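PDB 3DJE: fructosyl amine: oxygen oxidoreductase from Aspergillus fumigatus, which oxidises fructosyl amino acids with a bound FAD, releasing the sugar part and so removing early glycation products. Local coordinates for residues Thr19-Arg27 / Ala167-Phe178; Leu190-Lys198 / His350-Leu358. One frame throughout, in Å; residues are numbered along the deposited sequence. Where two conformers were deposited one is given.

Following the chain from the N terminus, helix 16-27 comes just after the first strand of the FAD-binding domain, and interaction 1 closes a loop of 139 residues by bringing in the end of helix 160-173 and the start of strand 177-180. The chain then runs straight on into hairpin 187-202. Interaction 2 closes a second loop, of 151 residues, between the tip of that hairpin and the turn ahead of strand 356-360. The two loops are in series, neither nested nor crossed. Both reach the same six-stranded Rossmann-type sheet, interaction 1 at outermost strand 177-180 and interaction 2 at strand 356-360, with centres about 23 Å apart.

Interaction 1 (Thr19-Arg27 / Ala167-Phe178); sequences TSTALHLAR and AAREAQRMGVKF
L23 and A171 mark the tight middle of a helix-on-helix contact: A171 CB lies 3.9 Å from the backbone N of L23, and the axes of 19-27 and 167-173 come within 8.5 Å at 35°. Alanines on both helices allow this. One turn earlier, the methyl of T19 presses on the second helix, its CG2 being 3.4 Å from A168 N; chi1 of -66° sets OG1 beside the backbone N and CG2 anti to it, which sends the methyl to the second helix and OG1 to the edge of the F178 ring, where it makes weak hydrogen bonds to the carbonyls of G15 and A14. A22 CB meets A171 CB, V176 CG1 and the F178 ring. The second helix ends in a Schellman motif at G175, where V176 N bonds back to A171 O; the chain thereby turns V176 toward the first helix, with CG2 3.7 Å from A22 O. Selenomethionine M174, although exposed, rests CB on A26 CB at 3.8 Å and bends at its last torsion to carry CE to the A26 carbonyl.

The side of R27 and E170 is looser and wetter. L23 CD1 touches E170 CG, while L23 CD2 lies over a face of the R27 guanidinium. No direct polar bond joins the segments here: water 1 donates to E170 OE2 and accepts from R27 NE (2.8 Å). R27 has its salt bridge with D84, and E170 OE1 takes R173 NH1 on its anti lone pair at 2.8 Å.

Helix 16-27 begins within a glycine-rich GxGxxG pattern (G13, G15, G18), consistent with the dinucleotide-binding helix of a Rossmann-type fold. S20, T21, H24 and L25 pack on helix 373-382, T21, A22 and L25 on strand 9-12, and A22, V176 and F178 share V35 of strand 33-37.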
loop_
_atom_site.group_PDB
_atom_site.type_symbol
_atom_site.label_atom_id
_atom_site.label_comp_id
_atom_site.label_asym_id
_atom_site.label_seq_id
_atom_site.Cartn_x
_atom_site.Cartn_y
_atom_site.Cartn_z
ATOM N N THR A 19 -10.541 -2.432 6.568
ATOM C CA THR A 19 -10.577 -3.698 7.301
ATOM C C THR A 19 -9.914 -3.547 8.673
ATOM O O THR A 19 -10.452 -4.032 9.687
ATOM C CB THR A 19 -9.991 -4.854 6.489
ATOM O OG1 THR A 19 -10.838 -5.088 5.366
ATOM C CG2 THR A 19 -9.921 -6.147 7.312
ATOM N N SER A 20 -8.768 -2.856 8.716
ATOM C CA SER A 20 -8.097 -2.610 10.006
ATOM C C SER A 20 -9.044 -1.878 10.970
ATOM O O SER A 20 -9.169 -2.224 12.174
ATOM C CB SER A 20 -6.835 -1.771 9.821
ATOM O OG SER A 20 -6.062 -1.835 11.008
ATOM N N THR A 21 -9.720 -0.863 10.434
ATOM C CA THR A 21 -10.669 -0.088 11.214
ATOM C C THR A 21 -11.824 -0.966 11.717
ATOM O O THR A 21 -12.198 -0.894 12.895
ATOM C CB THR A 21 -11.170 1.131 10.424
ATOM O OG1 THR A 21 -10.048 1.944 10.054
ATOM C CG2 THR A 21 -12.082 1.981 11.299
ATOM N N ALA A 22 -12.376 -1.800 10.832
ATOM C CA ALA A 22 -13.462 -2.713 11.207
ATOM C C ALA A 22 -13.042 -3.637 12.350
ATOM O O ALA A 22 -13.770 -3.806 13.338
ATOM C CB ALA A 22 -13.914 -3.514 9.997
ATOM N N LEU A 23 -11.844 -4.203 12.220
ATOM C CA LEU A 23 -11.291 -5.105 13.226
ATOM C C LEU A 23 -11.140 -4.408 14.562
ATOM O O LEU A 23 -11.563 -4.945 15.604
ATOM C CB LEU A 23 -9.943 -5.656 12.753
ATOM C CG LEU A 23 -9.246 -6.572 13.766
ATOM C CD1 LEU A 23 -10.089 -7.830 14.035
ATOM C CD2 LEU A 23 -7.832 -6.920 13.264
ATOM N N HIS A 24 -10.547 -3.211 14.544
ATOM C CA HIS A 24 -10.310 -2.493 15.792
ATOM C C HIS A 24 -11.579 -1.956 16.430
ATOM O O HIS A 24 -11.691 -1.971 17.657
ATOM C CB HIS A 24 -9.204 -1.464 15.630
ATOM C CG HIS A 24 -7.859 -2.098 15.521
ATOM N ND1 HIS A 24 -7.226 -2.668 16.605
ATOM C CD2 HIS A 24 -7.049 -2.307 14.455
ATOM C CE1 HIS A 24 -6.063 -3.170 16.218
ATOM N NE2 HIS A 24 -5.937 -2.970 14.917
ATOM N N LEU A 25 -12.562 -1.573 15.623
ATOM C CA LEU A 25 -13.860 -1.199 16.199
ATOM C C LEU A 25 -14.442 -2.400 16.939
ATOM O O LEU A 25 -14.921 -2.259 18.079
ATOM C CB LEU A 25 -14.845 -0.734 15.121
ATOM C CG LEU A 25 -14.622 0.680 14.590
ATOM C CD1 LEU A 25 -15.441 0.893 13.312
ATOM C CD2 LEU A 25 -14.950 1.785 15.605
ATOM N N ALA A 26 -14.414 -3.568 16.291
ATOM C CA ALA A 26 -14.960 -4.796 16.872
ATOM C C ALA A 26 -14.210 -5.145 18.156
ATOM O O ALA A 26 -14.833 -5.474 19.175
ATOM C CB ALA A 26 -14.878 -5.954 15.882
ATOM N N ARG A 27 -12.883 -5.043 18.124
ATOM C CA ARG A 27 -12.089 -5.343 19.344
ATOM C C ARG A 27 -12.388 -4.393 20.487
ATOM O O ARG A 27 -12.279 -4.770 21.662
ATOM C CB ARG A 27 -10.589 -5.348 19.047
ATOM C CG ARG A 27 -10.172 -6.520 18.199
ATOM C CD ARG A 27 -8.668 -6.453 17.968
ATOM N NE ARG A 27 -8.166 -7.669 17.352
ATOM C CZ ARG A 27 -6.881 -7.874 17.056
ATOM N NH1 ARG A 27 -5.980 -6.932 17.327
ATOM N NH2 ARG A 27 -6.501 -9.019 16.501
ATOM N N ALA A 167 -8.060 -10.731 8.759
ATOM C CA ALA A 167 -8.565 -9.603 9.549
ATOM C C ALA A 167 -10.056 -9.355 9.277
ATOM O O ALA A 167 -10.820 -9.103 10.217
ATOM C CB ALA A 167 -7.759 -8.348 9.262
ATOM N N ALA A 168 -10.476 -9.414 8.006
ATOM C CA ALA A 168 -11.898 -9.221 7.669
ATOM C C ALA A 168 -12.773 -10.314 8.293
ATOM O O ALA A 168 -13.842 -10.030 8.844
ATOM C CB ALA A 168 -12.097 -9.167 6.175
ATOM N N ARG A 169 -12.296 -11.555 8.219
ATOM C CA ARG A 169 -13.060 -12.675 8.726
ATOM C C ARG A 169 -13.166 -12.605 10.241
ATOM O O ARG A 169 -14.203 -12.968 10.798
ATOM C CB ARG A 169 -12.429 -13.982 8.278
ATOM C CG ARG A 169 -12.655 -14.190 6.796
ATOM C CD ARG A 169 -12.127 -15.506 6.323
ATOM N NE ARG A 169 -12.893 -16.587 6.939
ATOM C CZ ARG A 169 -12.366 -17.476 7.772
ATOM N NH1 ARG A 169 -11.065 -17.441 8.037
ATOM N NH2 ARG A 169 -13.137 -18.416 8.313
ATOM N N GLU A 170 -12.114 -12.121 10.896
ATOM C CA GLU A 170 -12.163 -11.919 12.352
ATOM C C GLU A 170 -13.139 -10.784 12.710
ATOM O O GLU A 170 -13.943 -10.914 13.624
ATOM C CB GLU A 170 -10.765 -11.649 12.905
ATOM C CG GLU A 170 -10.748 -11.413 14.415
ATOM C CD GLU A 170 -10.773 -12.677 15.274
ATOM O OE1 GLU A 170 -11.236 -13.749 14.825
ATOM O OE2 GLU A 170 -10.337 -12.577 16.442
ATOM N N ALA A 171 -13.089 -9.680 11.969
ATOM C CA ALA A 171 -14.046 -8.580 12.200
ATOM C C ALA A 171 -15.475 -9.102 12.066
ATOM O O ALA A 171 -16.355 -8.793 12.887
ATOM C CB ALA A 171 -13.794 -7.450 11.207
ATOM N N GLN A 172 -15.684 -9.919 11.042
ATOM C CA GLN A 172 -17.009 -10.437 10.707
ATOM C C GLN A 172 -17.509 -11.379 11.802
ATOM O O GLN A 172 -18.677 -11.301 12.211
ATOM C CB GLN A 172 -16.958 -11.140 9.358
ATOM C CG GLN A 172 -18.301 -11.659 8.900
ATOM C CD GLN A 172 -18.192 -12.383 7.596
ATOM O OE1 GLN A 172 -17.411 -13.325 7.468
ATOM N NE2 GLN A 172 -18.973 -11.947 6.604
ATOM N N ARG A 173 -16.642 -12.258 12.302
ATOM C CA ARG A 173 -17.102 -13.181 13.346
ATOM C C ARG A 173 -17.399 -12.455 14.661
ATOM O O ARG A 173 -18.195 -12.936 15.486
ATOM C CB ARG A 173 -16.173 -14.388 13.523
ATOM C CG ARG A 173 -14.828 -14.121 14.120
ATOM C CD ARG A 173 -14.070 -15.459 14.316
ATOM N NE ARG A 173 -13.903 -16.141 13.041
ATOM C CZ ARG A 173 -12.848 -16.001 12.234
ATOM N NH1 ARG A 173 -11.812 -15.223 12.572
ATOM N NH2 ARG A 173 -12.830 -16.656 11.082
HETATM N N MSE A 174 -16.788 -11.282 14.825
HETATM C CA MSE A 174 -17.062 -10.418 15.967
HETATM C C MSE A 174 -18.252 -9.488 15.751
HETATM O O MSE A 174 -18.546 -8.645 16.599
HETATM C CB MSE A 174 -15.822 -9.622 16.340
HETATM C CG MSE A 174 -14.686 -10.520 16.763
HETATM SE SE MSE A 174 -13.170 -9.408 17.111
HETATM C CE MSE A 174 -13.708 -8.699 18.834
ATOM N N GLY A 175 -18.922 -9.639 14.615
ATOM C CA GLY A 175 -20.208 -8.986 14.396
ATOM C C GLY A 175 -20.265 -7.922 13.318
ATOM O O GLY A 175 -21.341 -7.385 13.027
ATOM N N VAL A 176 -19.120 -7.614 12.708
ATOM C CA VAL A 176 -19.103 -6.604 11.644
ATOM C C VAL A 176 -19.813 -7.148 10.397
ATOM O O VAL A 176 -19.607 -8.309 9.990
ATOM C CB VAL A 176 -17.662 -6.140 11.311
ATOM C CG1 VAL A 176 -17.650 -5.167 10.102
ATOM C CG2 VAL A 176 -16.997 -5.502 12.541
ATOM N N LYS A 177 -20.664 -6.300 9.828
ATOM C CA LYS A 177 -21.419 -6.604 8.617
ATOM C C LYS A 177 -20.596 -6.160 7.415
ATOM O O LYS A 177 -20.224 -4.995 7.315
ATOM C CB LYS A 177 -22.751 -5.851 8.648
ATOM C CG LYS A 177 -23.644 -6.227 9.831
ATOM C CD LYS A 177 -24.582 -5.085 10.239
ATOM C CE LYS A 177 -23.959 -4.148 11.280
ATOM N NZ LYS A 177 -23.282 -4.856 12.409
ATOM N N PHE A 178 -20.292 -7.092 6.516
ATOM C CA PHE A 178 -19.640 -6.730 5.255
ATOM C C PHE A 178 -20.640 -6.841 4.132
ATOM O O PHE A 178 -21.176 -7.928 3.886
ATOM C CB PHE A 178 -18.429 -7.625 4.945
ATOM C CG PHE A 178 -17.214 -7.311 5.768
ATOM C CD1 PHE A 178 -16.134 -6.613 5.218
ATOM C CD2 PHE A 178 -17.144 -7.709 7.095
ATOM C CE1 PHE A 178 -14.996 -6.319 5.992
ATOM C CE2 PHE A 178 -16.020 -7.422 7.879
ATOM C CZ PHE A 178 -14.943 -6.723 7.330
HETATM O O HOH W 1 -9.106 -10.292 17.211
#

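Interaction 2 (Leu190-Lys198 / His350-Leu358); sequences LIFENNDVK and HPQYHSLVL
Y353 packs against F192, N195, D196 and V197 at the tip of a beta hairpin, strands 187-193 and 196-202 joined by a tight turn through N194 and N195; on its own side Y353 opens a type I turn that ends at L356. The contact thus ties the hairpin tip to the turn leading into strand 356-360 of the FAD-domain sheet. Starting from the backbone, Y353 CB lies 3.8 Å from D196 OD1. The ring edge then meets the hairpin loop, with CD1 3.4 Å from N195 O, while CD2 is 4.1 Å from V197 CG2 and also sits over the centre of the H350 ring. Farther out, CE2 receives F192 CE1 at 3.8 Å, the edge of F192 pointing at the tyrosine face in a T-shaped pair with planes at 73°. OH, at the tip, is still beside F192 CE1.

Beside Y353 CB, the D196 carboxylate holds the turn with both oxygens. S355 N gives OD1 a fairly straight bond (2.9 Å, 162°) on its syn lone pair. S355 OG donates to OD2 at 2.6 Å, also from the syn side. OD2 has a second grip: K198 NZ, in a salt bridge of 2.9 Å, reaches it from the anti side, 20° out of the carboxylate plane.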
loop_
_atom_site.group_PDB
_atom_site.type_symbol
_atom_site.label_atom_id
_atom_site.label_comp_id
_atom_site.label_asym_id
_atom_site.label_seq_id
_atom_site.Cartn_x
_atom_site.Cartn_y
_atom_site.Cartn_z
ATOM N N LEU A 190 -21.785 10.036 -0.698
ATOM C CA LEU A 190 -22.083 10.188 0.722
ATOM C C LEU A 190 -23.404 10.956 0.843
ATOM O O LEU A 190 -23.854 11.613 -0.122
ATOM C CB LEU A 190 -20.941 10.945 1.430
ATOM C CG LEU A 190 -19.556 10.281 1.330
ATOM C CD1 LEU A 190 -18.490 11.170 1.979
ATOM C CD2 LEU A 190 -19.563 8.884 1.962
ATOM N N ILE A 191 -24.031 10.843 2.008
ATOM C CA ILE A 191 -25.257 11.583 2.308
ATOM C C ILE A 191 -24.888 12.921 2.930
ATOM O O ILE A 191 -24.405 12.955 4.047
ATOM C CB ILE A 191 -26.181 10.813 3.279
ATOM C CG1 ILE A 191 -26.617 9.472 2.669
ATOM C CG2 ILE A 191 -27.424 11.658 3.645
ATOM C CD1 ILE A 191 -27.288 8.542 3.694
ATOM N N PHE A 192 -25.136 14.018 2.207
ATOM C CA PHE A 192 -24.817 15.367 2.713
ATOM C C PHE A 192 -26.095 16.052 3.166
ATOM O O PHE A 192 -26.990 16.320 2.357
ATOM C CB PHE A 192 -24.111 16.209 1.647
ATOM C CG PHE A 192 -22.697 15.761 1.351
ATOM C CD1 PHE A 192 -21.623 16.280 2.067
ATOM C CD2 PHE A 192 -22.443 14.827 0.343
ATOM C CE1 PHE A 192 -20.309 15.873 1.784
ATOM C CE2 PHE A 192 -21.133 14.417 0.054
ATOM C CZ PHE A 192 -20.077 14.942 0.773
ATOM N N GLU A 193 -26.184 16.301 4.464
ATOM C CA GLU A 193 -27.410 16.843 5.055
ATOM C C GLU A 193 -27.027 17.817 6.146
ATOM O O GLU A 193 -26.290 17.454 7.082
ATOM C CB GLU A 193 -28.235 15.694 5.643
ATOM C CG GLU A 193 -29.533 16.053 6.364
ATOM C CD GLU A 193 -30.070 14.848 7.144
ATOM O OE1 GLU A 193 -30.052 14.887 8.395
ATOM O OE2 GLU A 193 -30.458 13.839 6.515
ATOM N N ASN A 194 -27.499 19.057 6.013
ATOM C CA ASN A 194 -27.246 20.086 7.031
ATOM C C ASN A 194 -25.759 20.218 7.423
ATOM O O ASN A 194 -25.397 20.230 8.609
ATOM C CB ASN A 194 -28.144 19.842 8.250
ATOM C CG ASN A 194 -29.618 20.033 7.930
ATOM O OD1 ASN A 194 -29.985 20.952 7.194
ATOM N ND2 ASN A 194 -30.472 19.160 8.474
ATOM N N ASN A 195 -24.916 20.333 6.395
ATOM C CA ASN A 195 -23.465 20.481 6.522
ATOM C C ASN A 195 -22.773 19.369 7.307
ATOM O O ASN A 195 -21.776 19.599 7.987
ATOM C CB ASN A 195 -23.076 21.866 7.072
ATOM C CG ASN A 195 -23.208 22.962 6.037
ATOM O OD1 ASN A 195 -23.581 22.715 4.889
ATOM N ND2 ASN A 195 -22.901 24.191 6.445
ATOM N N ASP A 196 -23.308 18.159 7.192
ATOM C CA ASP A 196 -22.658 16.995 7.775
ATOM C C ASP A 196 -22.829 15.818 6.815
ATOM O O ASP A 196 -23.639 15.881 5.881
ATOM C CB ASP A 196 -23.303 16.681 9.131
ATOM C CG ASP A 196 -22.495 15.704 9.973
ATOM O OD1 ASP A 196 -21.332 15.438 9.646
ATOM O OD2 ASP A 196 -23.054 15.221 10.981
ATOM N N VAL A 197 -22.036 14.774 7.037
ATOM C CA VAL A 197 -22.187 13.500 6.322
ATOM C C VAL A 197 -22.937 12.529 7.220
ATOM O O VAL A 197 -22.501 12.252 8.345
ATOM C CB VAL A 197 -20.819 12.914 5.930
ATOM C CG1 VAL A 197 -20.980 11.436 5.481
ATOM C CG2 VAL A 197 -20.196 13.776 4.828
ATOM N N LYS A 198 -24.058 12.016 6.712
ATOM C CA LYS A 198 -24.983 11.191 7.498
ATOM C C LYS A 198 -24.937 9.711 7.146
ATOM O O LYS A 198 -25.723 8.927 7.677
ATOM C CB LYS A 198 -26.437 11.699 7.358
ATOM C CG LYS A 198 -26.675 13.146 7.820
ATOM C CD LYS A 198 -26.159 13.423 9.222
ATOM C CE LYS A 198 -26.548 14.835 9.664
ATOM N NZ LYS A 198 -25.960 15.184 10.998
ATOM N N HIS A 350 -13.138 15.119 9.885
ATOM C CA HIS A 350 -13.288 16.234 8.961
ATOM C C HIS A 350 -13.558 17.526 9.775
ATOM O O HIS A 350 -14.316 17.493 10.743
ATOM C CB HIS A 350 -14.418 15.962 7.971
ATOM C CG HIS A 350 -14.430 16.914 6.822
ATOM N ND1 HIS A 350 -15.009 18.166 6.899
ATOM C CD2 HIS A 350 -13.902 16.812 5.581
ATOM C CE1 HIS A 350 -14.855 18.784 5.740
ATOM N NE2 HIS A 350 -14.182 17.987 4.926
ATOM N N PRO A 351 -12.912 18.649 9.399
ATOM C CA PRO A 351 -13.040 19.909 10.156
ATOM C C PRO A 351 -14.442 20.521 10.193
ATOM O O PRO A 351 -14.767 21.261 11.140
ATOM C CB PRO A 351 -12.078 20.853 9.433
ATOM C CG PRO A 351 -11.909 20.288 8.072
ATOM C CD PRO A 351 -11.985 18.797 8.263
ATOM N N GLN A 352 -15.257 20.223 9.183
ATOM C CA GLN A 352 -16.623 20.744 9.117
ATOM C C GLN A 352 -17.706 19.680 9.266
ATOM O O GLN A 352 -18.713 19.908 9.952
ATOM C CB GLN A 352 -16.831 21.525 7.823
ATOM C CG GLN A 352 -18.216 22.164 7.725
ATOM C CD GLN A 352 -18.422 22.967 6.456
ATOM O OE1 GLN A 352 -19.469 23.602 6.284
ATOM N NE2 GLN A 352 -17.428 22.966 5.571
ATOM N N TYR A 353 -17.515 18.534 8.608
ATOM C CA TYR A 353 -18.480 17.438 8.683
ATOM C C TYR A 353 -18.214 16.608 9.937
ATOM O O TYR A 353 -17.393 15.681 9.924
ATOM C CB TYR A 353 -18.419 16.565 7.419
ATOM C CG TYR A 353 -18.481 17.342 6.121
ATOM C CD1 TYR A 353 -19.380 18.398 5.962
ATOM C CD2 TYR A 353 -17.643 17.020 5.055
ATOM C CE1 TYR A 353 -19.433 19.127 4.768
ATOM C CE2 TYR A 353 -17.690 17.734 3.850
ATOM C CZ TYR A 353 -18.589 18.783 3.722
ATOM O OH TYR A 353 -18.642 19.496 2.547
ATOM N N HIS A 354 -18.924 16.971 11.003
ATOM C CA HIS A 354 -18.805 16.407 12.364
ATOM C C HIS A 354 -18.762 14.870 12.440
ATOM O O HIS A 354 -18.058 14.307 13.280
ATOM C CB HIS A 354 -19.979 16.964 13.204
ATOM C CG HIS A 354 -20.143 16.337 14.556
ATOM N ND1 HIS A 354 -20.948 15.238 14.777
ATOM C CD2 HIS A 354 -19.635 16.682 15.765
ATOM C CE1 HIS A 354 -20.907 14.917 16.059
ATOM N NE2 HIS A 354 -20.116 15.775 16.681
ATOM N N SER A 355 -19.516 14.204 11.572
ATOM C CA SER A 355 -19.719 12.762 11.661
ATOM C C SER A 355 -18.757 11.978 10.778
ATOM O O SER A 355 -18.800 10.752 10.784
ATOM C CB SER A 355 -21.165 12.405 11.279
ATOM O OG SER A 355 -22.107 13.080 12.109
ATOM N N LEU A 356 -17.921 12.680 10.015
ATOM C CA LEU A 356 -17.007 12.025 9.063
ATOM C C LEU A 356 -15.601 11.852 9.626
ATOM O O LEU A 356 -15.039 12.788 10.213
ATOM C CB LEU A 356 -16.944 12.817 7.752
ATOM C CG LEU A 356 -16.066 12.258 6.621
ATOM C CD1 LEU A 356 -16.603 10.925 6.127
ATOM C CD2 LEU A 356 -15.950 13.256 5.461
ATOM N N VAL A 357 -15.048 10.652 9.434
ATOM C CA VAL A 357 -13.668 10.342 9.813
ATOM C C VAL A 357 -12.924 9.897 8.558
ATOM O O VAL A 357 -13.416 9.054 7.814
ATOM C CB VAL A 357 -13.599 9.222 10.874
ATOM C CG1 VAL A 357 -12.151 8.990 11.330
ATOM C CG2 VAL A 357 -14.456 9.587 12.096
ATOM N N LEU A 358 -11.751 10.477 8.336
ATOM C CA LEU A 358 -10.892 10.137 7.205
ATOM C C LEU A 358 -9.872 9.104 7.632
ATOM O O LEU A 358 -9.247 9.264 8.672
ATOM C CB LEU A 358 -10.127 11.377 6.703
ATOM C CG LEU A 358 -10.893 12.491 5.962
ATOM C CD1 LEU A 358 -11.968 11.916 5.034
ATOM C CD2 LEU A 358 -11.482 13.475 6.949
HETATM O O HOH W 2 -21.273 18.912 10.782
#